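Local coordinates for RegF protein (Neisseria gonorrhoeae, PDB 4HOJ) that binds glutathione in a glutathione S-transferase fold and, as a homologue of stringent starvation protein A, probably acts in the stress response, at residues 11-15 against 107-111; 14-18 against 65-69; 19-24 against 187-193. One frame throughout, in Å; residues are numbered along the deposited sequence.

Contact 1 of 3, residues 11-15 against 107-111; sequences TCPFS and VQVLE. With GSH (glutathione), chain C.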
loop_
_atom_site.group_PDB
_atom_site.type_symbol
_atom_site.label_atom_id
_atom_site.label_comp_id
_atom_site.label_asym_id
_atom_site.label_seq_id
_atom_site.Cartn_x
_atom_site.Cartn_y
_atom_site.Cartn_z
ATOM N N THR A 11 -16.458 15.210 -6.214
ATOM C CA THR A 11 -15.964 14.686 -7.515
ATOM C C THR A 11 -14.719 13.854 -7.342
ATOM O O THR A 11 -14.078 13.526 -8.337
ATOM C CB THR A 11 -15.737 15.773 -8.603
ATOM O OG1 THR A 11 -14.749 16.690 -8.133
ATOM C CG2 THR A 11 -17.046 16.522 -8.906
ATOM N N CYS A 12 -14.378 13.466 -6.119
ATOM C CA CYS A 12 -13.103 12.814 -5.876
ATOM C C CYS A 12 -13.213 11.303 -6.125
ATOM O O CYS A 12 -13.995 10.640 -5.421
ATOM C CB CYS A 12 -12.705 13.078 -4.414
ATOM S SG CYS A 12 -11.256 12.165 -3.871
ATOM N N PRO A 13 -12.401 10.764 -7.042
ATOM C CA PRO A 13 -12.523 9.313 -7.301
ATOM C C PRO A 13 -12.115 8.472 -6.099
ATOM O O PRO A 13 -12.579 7.333 -5.969
ATOM C CB PRO A 13 -11.614 9.074 -8.543
ATOM C CG PRO A 13 -10.617 10.281 -8.519
ATOM C CD PRO A 13 -11.462 11.455 -7.950
ATOM N N PHE A 14 -11.218 8.973 -5.251
ATOM C CA PHE A 14 -10.759 8.208 -4.095
ATOM C C PHE A 14 -11.806 8.177 -3.043
ATOM O O PHE A 14 -12.077 7.119 -2.458
ATOM C CB PHE A 14 -9.419 8.776 -3.589
ATOM C CG PHE A 14 -8.356 8.758 -4.652
ATOM C CD1 PHE A 14 -7.755 7.564 -4.993
ATOM C CD2 PHE A 14 -8.031 9.883 -5.345
ATOM C CE1 PHE A 14 -6.788 7.512 -5.966
ATOM C CE2 PHE A 14 -7.087 9.850 -6.383
ATOM C CZ PHE A 14 -6.464 8.646 -6.693
ATOM N N SER A 15 -12.533 9.290 -2.862
ATOM C CA SER A 15 -13.718 9.310 -1.982
ATOM C C SER A 15 -14.847 8.405 -2.520
ATOM O O SER A 15 -15.569 7.766 -1.750
ATOM C CB SER A 15 -14.276 10.769 -1.862
ATOM O OG SER A 15 -13.288 11.631 -1.241
ATOM N N VAL A 107 -4.251 9.219 -12.473
ATOM C CA VAL A 107 -5.510 9.848 -12.031
ATOM C C VAL A 107 -5.192 11.067 -11.166
ATOM O O VAL A 107 -5.810 12.109 -11.332
ATOM C CB VAL A 107 -6.352 8.820 -11.259
ATOM C CG1 VAL A 107 -7.547 9.533 -10.517
ATOM C CG2 VAL A 107 -6.820 7.747 -12.229
ATOM N N GLN A 108 -4.212 10.961 -10.261
ATOM C CA GLN A 108 -3.894 12.147 -9.457
ATOM C C GLN A 108 -3.433 13.337 -10.273
ATOM O O GLN A 108 -3.699 14.491 -9.898
ATOM C CB GLN A 108 -2.839 11.802 -8.381
ATOM C CG GLN A 108 -3.419 10.819 -7.325
ATOM C CD GLN A 108 -2.410 10.410 -6.261
ATOM O OE1 GLN A 108 -1.900 11.264 -5.528
ATOM N NE2 GLN A 108 -2.060 9.133 -6.226
ATOM N N VAL A 109 -2.697 13.060 -11.358
ATOM C CA VAL A 109 -2.274 14.139 -12.263
ATOM C C VAL A 109 -3.483 14.808 -12.946
ATOM O O VAL A 109 -3.579 16.019 -13.002
ATOM C CB VAL A 109 -1.275 13.634 -13.338
ATOM C CG1 VAL A 109 -0.909 14.779 -14.302
ATOM C CG2 VAL A 109 0.010 13.075 -12.706
ATOM N N LEU A 110 -4.446 14.006 -13.409
ATOM C CA LEU A 110 -5.642 14.536 -14.048
ATOM C C LEU A 110 -6.462 15.299 -13.046
ATOM O O LEU A 110 -7.195 16.204 -13.433
ATOM C CB LEU A 110 -6.476 13.384 -14.620
ATOM C CG LEU A 110 -5.807 12.661 -15.791
ATOM C CD1 LEU A 110 -6.773 11.722 -16.452
ATOM C CD2 LEU A 110 -5.328 13.692 -16.813
ATOM N N GLU A 111 -6.394 14.935 -11.766
ATOM C CA GLU A 111 -7.154 15.634 -10.727
ATOM C C GLU A 111 -6.496 16.897 -10.186
ATOM O O GLU A 111 -7.136 17.679 -9.477
ATOM C CB GLU A 111 -7.429 14.687 -9.536
ATOM C CG GLU A 111 -8.457 13.528 -9.813
ATOM C CD GLU A 111 -9.862 14.068 -10.031
ATOM O OE1 GLU A 111 -10.266 15.010 -9.367
ATOM O OE2 GLU A 111 -10.524 13.505 -10.900
HETATM N N1 GSH C . -3.814 8.374 -2.048
HETATM C CA1 GSH C . -5.067 9.109 -1.703
HETATM C C1 GSH C . -6.165 8.147 -1.434
HETATM O O11 GSH C . -7.059 8.433 -0.597
HETATM O O12 GSH C . -6.172 7.088 -2.087
HETATM C CB1 GSH C . -5.410 10.158 -2.770
HETATM C CG1 GSH C . -6.532 11.111 -2.344
HETATM C CD1 GSH C . -6.576 12.317 -3.264
HETATM O OE1 GSH C . -5.848 12.466 -4.219
HETATM N N2 GSH C . -7.588 13.200 -2.920
HETATM C CA2 GSH C . -7.724 14.431 -3.696
HETATM C C2 GSH C . -7.491 15.566 -2.731
HETATM O O2 GSH C . -7.877 15.649 -1.576
HETATM C CB2 GSH C . -9.071 14.656 -4.295
HETATM S SG2 GSH C . -9.611 13.354 -5.366
HETATM N N3 GSH C . -6.826 16.708 -3.344
HETATM C CA3 GSH C . -6.515 17.896 -2.570
HETATM C C3 GSH C . -5.025 18.040 -2.556
HETATM O O31 GSH C . -4.186 17.173 -2.979
HETATM O O32 GSH C . -4.606 19.109 -2.057
HETATM O O HOH W 1 -13.232 13.483 -11.024
HETATM O O HOH W 2 -12.411 16.439 -9.476
#
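Pro13 and Phe14 meet Val107, Gln108 and Glu111 wholly through non-bonded packing; no direct hydrogen bond joins 11-15 to 107-111. The closest apolar approach is Pro13 CG to Val107 CG1 at 3.7 Å, where the two side chains slide past each other in opposite directions. That methyl stands anti to the Val107 backbone N (chi1 168°), a setting that also brings it obliquely to Phe14 CZ, 4.1 Å from CG1. Gln108 crosses the ring at about a right angle, its CG 3.8 Å from Phe14 CZ, with amide and ring planes 83° apart. The Glu111 chain, folded back at chi2 (-67°), lays its carboxylate carbon CD 3.7 Å from Pro13 CD.

Two waters extend this last meeting to Thr11. One donates to Thr11 O and to Glu111 OE2, 2.7 Å from the latter; the second donates to Glu111 OE1 and lies 2.7 Å from Thr11 OG1. Both carboxylate oxygens are thus engaged by water, and OE2 is also bonded to Tyr166 OH, which should hold the group's rotation fixed.

Glutathione covers one face of the Phe14 ring with its CB1, 3.7 Å above the plane and offset toward the rim. Cys12, known to bind glutathione covalently, is the N-cap of helix 13-25. A cysteine before the first helix of the thioredoxin-like domain, with a helix of the all-helical domain alongside, is consistent with the glutathione site of the cysteine-bearing members of the glutathione S-transferase fold.

Contact 2 of 3, residues 14-18 against 65-69; sequences FSHRC and SNIIN. With GSH (glutathione), chain C.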
loop_
_atom_site.group_PDB
_atom_site.type_symbol
_atom_site.label_atom_id
_atom_site.label_comp_id
_atom_site.label_asym_id
_atom_site.label_seq_id
_atom_site.Cartn_x
_atom_site.Cartn_y
_atom_site.Cartn_z
ATOM N N PHE A 14 -11.218 8.973 -5.251
ATOM C CA PHE A 14 -10.759 8.208 -4.095
ATOM C C PHE A 14 -11.806 8.177 -3.043
ATOM O O PHE A 14 -12.077 7.119 -2.458
ATOM C CB PHE A 14 -9.419 8.776 -3.589
ATOM C CG PHE A 14 -8.356 8.758 -4.652
ATOM C CD1 PHE A 14 -7.755 7.564 -4.993
ATOM C CD2 PHE A 14 -8.031 9.883 -5.345
ATOM C CE1 PHE A 14 -6.788 7.512 -5.966
ATOM C CE2 PHE A 14 -7.087 9.850 -6.383
ATOM C CZ PHE A 14 -6.464 8.646 -6.693
ATOM N N SER A 15 -12.533 9.290 -2.862
ATOM C CA SER A 15 -13.718 9.310 -1.982
ATOM C C SER A 15 -14.847 8.405 -2.520
ATOM O O SER A 15 -15.569 7.766 -1.750
ATOM C CB SER A 15 -14.276 10.769 -1.862
ATOM O OG SER A 15 -13.288 11.631 -1.241
ATOM N N HIS A 16 -14.974 8.397 -3.839
ATOM C CA HIS A 16 -15.973 7.586 -4.508
ATOM C C HIS A 16 -15.769 6.096 -4.142
ATOM O O HIS A 16 -16.732 5.368 -3.859
ATOM C CB HIS A 16 -15.852 7.863 -5.997
ATOM C CG HIS A 16 -16.950 7.291 -6.826
ATOM N ND1 HIS A 16 -16.949 7.455 -8.186
ATOM C CD2 HIS A 16 -18.027 6.502 -6.516
ATOM C CE1 HIS A 16 -18.018 6.847 -8.693
ATOM N NE2 HIS A 16 -18.686 6.248 -7.703
ATOM N N ARG A 17 -14.502 5.651 -4.045
ATOM C CA ARG A 17 -14.250 4.247 -3.690
ATOM C C ARG A 17 -14.858 3.965 -2.331
ATOM O O ARG A 17 -15.502 2.916 -2.128
ATOM C CB ARG A 17 -12.737 3.928 -3.558
ATOM C CG ARG A 17 -11.919 4.077 -4.780
ATOM C CD ARG A 17 -10.448 3.858 -4.401
ATOM N NE ARG A 17 -9.605 3.619 -5.576
ATOM C CZ ARG A 17 -8.270 3.608 -5.494
ATOM N NH1 ARG A 17 -7.628 4.010 -4.377
ATOM N NH2 ARG A 17 -7.613 3.267 -6.586
ATOM N N CYS A 18 -14.639 4.878 -1.372
ATOM C CA CYS A 18 -15.107 4.641 0.003
ATOM C C CYS A 18 -16.624 4.728 0.089
ATOM O O CYS A 18 -17.257 3.913 0.768
ATOM C CB CYS A 18 -14.464 5.651 0.946
ATOM S SG CYS A 18 -12.656 5.586 0.959
ATOM N N SER A 65 -7.621 5.980 0.782
ATOM C CA SER A 65 -8.858 5.276 0.414
ATOM C C SER A 65 -8.785 3.760 0.507
ATOM O O SER A 65 -9.725 3.160 1.077
ATOM C CB SER A 65 -9.321 5.748 -0.976
ATOM O OG SER A 65 -8.386 5.411 -2.014
ATOM N N ASN A 66 -7.699 3.146 0.024
ATOM C CA ASN A 66 -7.721 1.679 0.071
ATOM C C ASN A 66 -7.560 1.147 1.491
ATOM O O ASN A 66 -8.035 0.067 1.804
ATOM C CB ASN A 66 -6.601 1.103 -0.805
ATOM C CG ASN A 66 -6.915 1.163 -2.267
ATOM O OD1 ASN A 66 -8.045 1.351 -2.699
ATOM N ND2 ASN A 66 -5.860 1.014 -3.065
ATOM N N ILE A 67 -6.916 1.922 2.365
ATOM C CA ILE A 67 -6.725 1.520 3.780
ATOM C C ILE A 67 -8.065 1.706 4.522
ATOM O O ILE A 67 -8.493 0.849 5.307
ATOM C CB ILE A 67 -5.609 2.381 4.412
ATOM C CG1 ILE A 67 -4.293 1.965 3.780
ATOM C CG2 ILE A 67 -5.563 2.178 5.905
ATOM C CD1 ILE A 67 -3.135 2.678 4.345
ATOM N N ILE A 68 -8.782 2.817 4.272
ATOM C CA ILE A 68 -10.098 3.015 4.821
ATOM C C ILE A 68 -10.979 1.834 4.414
ATOM O O ILE A 68 -11.706 1.271 5.231
ATOM C CB ILE A 68 -10.673 4.323 4.227
ATOM C CG1 ILE A 68 -9.948 5.519 4.872
ATOM C CG2 ILE A 68 -12.208 4.389 4.495
ATOM C CD1 ILE A 68 -10.273 6.901 4.129
ATOM N N ASN A 69 -10.866 1.428 3.150
ATOM C CA ASN A 69 -11.763 0.371 2.662
ATOM C C ASN A 69 -11.448 -0.982 3.254
ATOM O O ASN A 69 -12.367 -1.748 3.546
ATOM C CB ASN A 69 -11.735 0.329 1.157
ATOM C CG ASN A 69 -12.492 1.479 0.563
ATOM O OD1 ASN A 69 -13.162 2.231 1.267
ATOM N ND2 ASN A 69 -12.377 1.629 -0.767
HETATM N N1 GSH C . -3.814 8.374 -2.048
HETATM C CA1 GSH C . -5.067 9.109 -1.703
HETATM C C1 GSH C . -6.165 8.147 -1.434
HETATM O O11 GSH C . -7.059 8.433 -0.597
HETATM O O12 GSH C . -6.172 7.088 -2.087
HETATM C CB1 GSH C . -5.410 10.158 -2.770
HETATM C CG1 GSH C . -6.532 11.111 -2.344
HETATM C CD1 GSH C . -6.576 12.317 -3.264
HETATM O OE1 GSH C . -5.848 12.466 -4.219
HETATM N N2 GSH C . -7.588 13.200 -2.920
HETATM C CA2 GSH C . -7.724 14.431 -3.696
HETATM C C2 GSH C . -7.491 15.566 -2.731
HETATM O O2 GSH C . -7.877 15.649 -1.576
HETATM C CB2 GSH C . -9.071 14.656 -4.295
HETATM S SG2 GSH C . -9.611 13.354 -5.366
HETATM N N3 GSH C . -6.826 16.708 -3.344
HETATM C CA3 GSH C . -6.515 17.896 -2.570
HETATM C C3 GSH C . -5.025 18.040 -2.556
HETATM O O31 GSH C . -4.186 17.173 -2.979
HETATM O O32 GSH C . -4.606 19.109 -2.057
#
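The Arg17 guanidinium carries Phe14 CE1 over one face, 3.8 Å above its plane, while Ser65 OG sits at its edge. Asn66 OD1 lies over the opposite face, 3.2 Å from Arg17 NH1, but the angle is too poor for a hydrogen bond; amide and guanidinium planes are 21° apart. The bond that does form runs from Arg17 NH1 to Ser65 OG, 2.8 Å long and 12° out of the guanidinium plane. An extended chain from CG to NE carries the arginine there. Ser65 OG in turn donates to glutathione O12 at 2.8 Å, and Ser65 N donates to O11 at 2.9 Å. Arg17 is therefore a second-shell residue that positions the serine gripping the ligand carboxylate. Farther along, Cys18 SG packs on Ile68 CG2 at 3.8 Å, and Asn69 ND2 lies 3.6 Å from Arg17 CB.

The short helical segments run nearly parallel, 8° apart with axes 9.1 Å from each other, inside the thioredoxin-like domain. Cys18 also rests on Leu6 of strand 5-8, whereas Arg17 NH2 forms a salt bridge with Glu100 of helix 86-102 and NE a hydrogen bond to Ala155 O of helix 151-161.

Contact 3 of 3, residues 19-24 against 187-193; sequences RFVLYE and REAFIEA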
loop_
_atom_site.group_PDB
_atom_site.type_symbol
_atom_site.label_atom_id
_atom_site.label_comp_id
_atom_site.label_asym_id
_atom_site.label_seq_id
_atom_site.Cartn_x
_atom_site.Cartn_y
_atom_site.Cartn_z
ATOM N N ARG A 19 -17.259 5.647 -0.637
ATOM C CA ARG A 19 -18.713 5.712 -0.707
ATOM C C ARG A 19 -19.273 4.418 -1.264
ATOM O O ARG A 19 -20.260 3.894 -0.737
ATOM C CB ARG A 19 -19.152 6.968 -1.505
ATOM C CG ARG A 19 -18.931 8.262 -0.710
ATOM C CD ARG A 19 -19.415 9.458 -1.530
ATOM N NE ARG A 19 -18.366 10.103 -2.321
ATOM C CZ ARG A 19 -18.273 10.100 -3.658
ATOM N NH1 ARG A 19 -17.393 10.930 -4.268
ATOM N NH2 ARG A 19 -19.061 9.356 -4.390
ATOM N N PHE A 20 -18.616 3.879 -2.293
ATOM C CA PHE A 20 -19.075 2.624 -2.880
ATOM C C PHE A 20 -19.047 1.489 -1.826
ATOM O O PHE A 20 -20.031 0.765 -1.647
ATOM C CB PHE A 20 -18.200 2.370 -4.097
ATOM C CG PHE A 20 -18.638 1.222 -4.986
ATOM C CD1 PHE A 20 -19.832 0.534 -4.828
ATOM C CD2 PHE A 20 -17.770 0.852 -6.026
ATOM C CE1 PHE A 20 -20.167 -0.514 -5.724
ATOM C CE2 PHE A 20 -18.077 -0.164 -6.910
ATOM C CZ PHE A 20 -19.282 -0.878 -6.753
ATOM N N VAL A 21 -17.928 1.350 -1.093
ATOM C CA VAL A 21 -17.865 0.336 -0.055
ATOM C C VAL A 21 -18.935 0.547 0.987
ATOM O O VAL A 21 -19.575 -0.421 1.408
ATOM C CB VAL A 21 -16.457 0.260 0.622
ATOM C CG1 VAL A 21 -16.485 -0.736 1.810
ATOM C CG2 VAL A 21 -15.400 -0.180 -0.353
ATOM N N LEU A 22 -19.133 1.778 1.443
ATOM C CA LEU A 22 -20.094 2.027 2.511
ATOM C C LEU A 22 -21.484 1.621 2.108
ATOM O O LEU A 22 -22.193 0.986 2.888
ATOM C CB LEU A 22 -20.008 3.486 2.981
ATOM C CG LEU A 22 -18.743 3.779 3.791
ATOM C CD1 LEU A 22 -18.507 5.286 3.818
ATOM C CD2 LEU A 22 -18.872 3.219 5.191
ATOM N N TYR A 23 -21.887 1.936 0.876
ATOM C CA TYR A 23 -23.200 1.509 0.425
ATOM C C TYR A 23 -23.304 0.020 0.149
ATOM O O TYR A 23 -24.374 -0.560 0.356
ATOM C CB TYR A 23 -23.642 2.353 -0.769
ATOM C CG TYR A 23 -24.134 3.737 -0.368
ATOM C CD1 TYR A 23 -25.362 3.867 0.251
ATOM C CD2 TYR A 23 -23.374 4.876 -0.580
ATOM C CE1 TYR A 23 -25.827 5.103 0.619
ATOM C CE2 TYR A 23 -23.835 6.137 -0.211
ATOM C CZ TYR A 23 -25.063 6.217 0.399
ATOM O OH TYR A 23 -25.603 7.424 0.800
ATOM N N GLU A 24 -22.185 -0.626 -0.213
ATOM C CA GLU A 24 -22.245 -2.089 -0.357
ATOM C C GLU A 24 -22.472 -2.747 1.003
ATOM O O GLU A 24 -23.149 -3.757 1.066
ATOM C CB GLU A 24 -20.924 -2.659 -0.976
ATOM C CG GLU A 24 -20.737 -2.412 -2.479
ATOM C CD GLU A 24 -21.575 -3.351 -3.330
ATOM O OE1 GLU A 24 -21.874 -4.486 -2.857
ATOM O OE2 GLU A 24 -21.946 -2.996 -4.447
ATOM N N ARG A 187 -24.664 -1.975 -10.342
ATOM C CA ARG A 187 -24.891 -2.443 -8.981
ATOM C C ARG A 187 -25.625 -1.344 -8.184
ATOM O O ARG A 187 -25.283 -0.162 -8.241
ATOM C CB ARG A 187 -23.582 -2.773 -8.272
ATOM C CG ARG A 187 -22.812 -3.938 -8.898
ATOM C CD ARG A 187 -21.519 -4.264 -8.138
ATOM N NE ARG A 187 -21.758 -4.709 -6.748
ATOM C CZ ARG A 187 -21.926 -5.980 -6.423
ATOM N NH1 ARG A 187 -21.932 -6.908 -7.360
ATOM N NH2 ARG A 187 -22.139 -6.299 -5.164
ATOM N N GLU A 188 -26.630 -1.749 -7.426
ATOM C CA GLU A 188 -27.425 -0.835 -6.642
ATOM C C GLU A 188 -26.554 0.098 -5.800
ATOM O O GLU A 188 -26.795 1.292 -5.738
ATOM C CB GLU A 188 -28.360 -1.660 -5.734
ATOM C CG GLU A 188 -29.270 -0.850 -4.888
ATOM C CD GLU A 188 -30.241 -1.718 -4.101
ATOM O OE1 GLU A 188 -29.796 -2.406 -3.160
ATOM O OE2 GLU A 188 -31.439 -1.735 -4.431
ATOM N N ALA A 189 -25.514 -0.435 -5.166
ATOM C CA ALA A 189 -24.701 0.395 -4.255
ATOM C C ALA A 189 -23.803 1.314 -5.032
ATOM O O ALA A 189 -23.418 2.365 -4.528
ATOM C CB ALA A 189 -23.861 -0.472 -3.314
ATOM N N PHE A 190 -23.469 0.935 -6.265
ATOM C CA PHE A 190 -22.688 1.853 -7.068
ATOM C C PHE A 190 -23.525 3.099 -7.353
ATOM O O PHE A 190 -23.036 4.231 -7.189
ATOM C CB PHE A 190 -22.203 1.192 -8.368
ATOM C CG PHE A 190 -21.386 2.130 -9.198
ATOM C CD1 PHE A 190 -22.026 2.981 -10.096
ATOM C CD2 PHE A 190 -19.999 2.215 -9.041
ATOM C CE1 PHE A 190 -21.269 3.923 -10.817
ATOM C CE2 PHE A 190 -19.244 3.149 -9.754
ATOM C CZ PHE A 190 -19.892 4.006 -10.657
ATOM N N ILE A 191 -24.728 2.887 -7.823
ATOM C CA ILE A 191 -25.607 4.020 -8.081
ATOM C C ILE A 191 -25.885 4.872 -6.842
ATOM O O ILE A 191 -25.824 6.118 -6.917
ATOM C CB ILE A 191 -26.895 3.560 -8.704
ATOM C CG1 ILE A 191 -26.600 2.936 -10.062
ATOM C CG2 ILE A 191 -27.883 4.722 -8.871
ATOM C CD1 ILE A 191 -27.652 1.930 -10.461
ATOM N N GLU A 192 -26.126 4.209 -5.695
ATOM C CA GLU A 192 -26.314 4.949 -4.444
ATOM C C GLU A 192 -25.129 5.807 -4.067
ATOM O O GLU A 192 -25.271 6.888 -3.512
ATOM C CB GLU A 192 -26.548 4.008 -3.266
ATOM C CG GLU A 192 -27.867 3.260 -3.257
ATOM C CD GLU A 192 -27.938 2.290 -2.082
ATOM O OE1 GLU A 192 -27.073 1.394 -1.932
ATOM O OE2 GLU A 192 -28.885 2.405 -1.293
ATOM N N ALA A 193 -23.925 5.310 -4.329
ATOM C CA ALA A 193 -22.711 6.001 -3.971
ATOM C C ALA A 193 -22.364 7.212 -4.795
ATOM O O ALA A 193 -21.586 8.085 -4.341
ATOM C CB ALA A 193 -21.554 5.037 -4.023
HETATM O O HOH W 3 -26.824 0.592 0.800
HETATM O O HOH W 4 -24.727 -3.297 -4.782
#
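Around Phe20, Ala189 and Ala193 the axes of the short segments approach to 8.1 Å, their N-to-C directions 128° apart. The small residues permit this: Ala193 CB reaches Phe20 N at 3.6 Å, and the methyl of Ala189 touches Tyr23 and Glu24. Phe20 directs its ring against helix 188-193, CG anti to the backbone N (chi1 -171°), where it receives the edge of Phe190 on one face. The pair is T-shaped, with planes at 87° and centroids 5.3 Å apart. Val154 and Ala157 of helix 151-161 also pack on Phe20, so this half belongs to the interior.

The other side is looser and wetter. Glu192, exposed, sets its CB over the Tyr23 ring in a CH-pi contact, 3.9 Å from the centroid. One water donates to Glu24 OE2 and accepts from Ala189 N, near the start of the helix.

Two polar links close the interface at its ends. Arg19 NH2 donates to Ala193 O at 2.8 Å, tilted from the carbonyl plane, and the same nitrogen has a salt bridge to Glu198. Arg187 grips Glu24 side-on, NE to OE2 and NH2 to OE1, both 2.9 Å, with both oxygens close to its guanidinium plane. The carboxylate is turned out of that plane, and OE2 is met from above its own. A salt bridge at one end and an arginine-carbonyl bond at the other flank an apolar middle, consistent with polar bonds that favour one orientation, while alanine-aromatic packing accounts for the closeness.

Overall arrangement
All three contacts use helix 13-25: its N-terminal cap (contact 1), first turns (contact 2) and later half (contact 3). Their partners follow as 65-69, 107-111 and 187-193, so contact 3 crosses contacts 1 and 2 along the chain. Centres lie about 11 Å apart for contacts 1 and 2, about 12 Å for 2 and 3 and about 18 Å for 1 and 3. Contacts 1 and 2 share Phe14, Ser15 and glutathione; His16 NE2 packs 3.8 Å from Phe190 CE2 of contact 3. Contact 2 stays inside the thioredoxin-like domain, whereas contacts 1 and 3 bind that domain to the C-terminal helices. One helix thus links the ligand site to the domain interface.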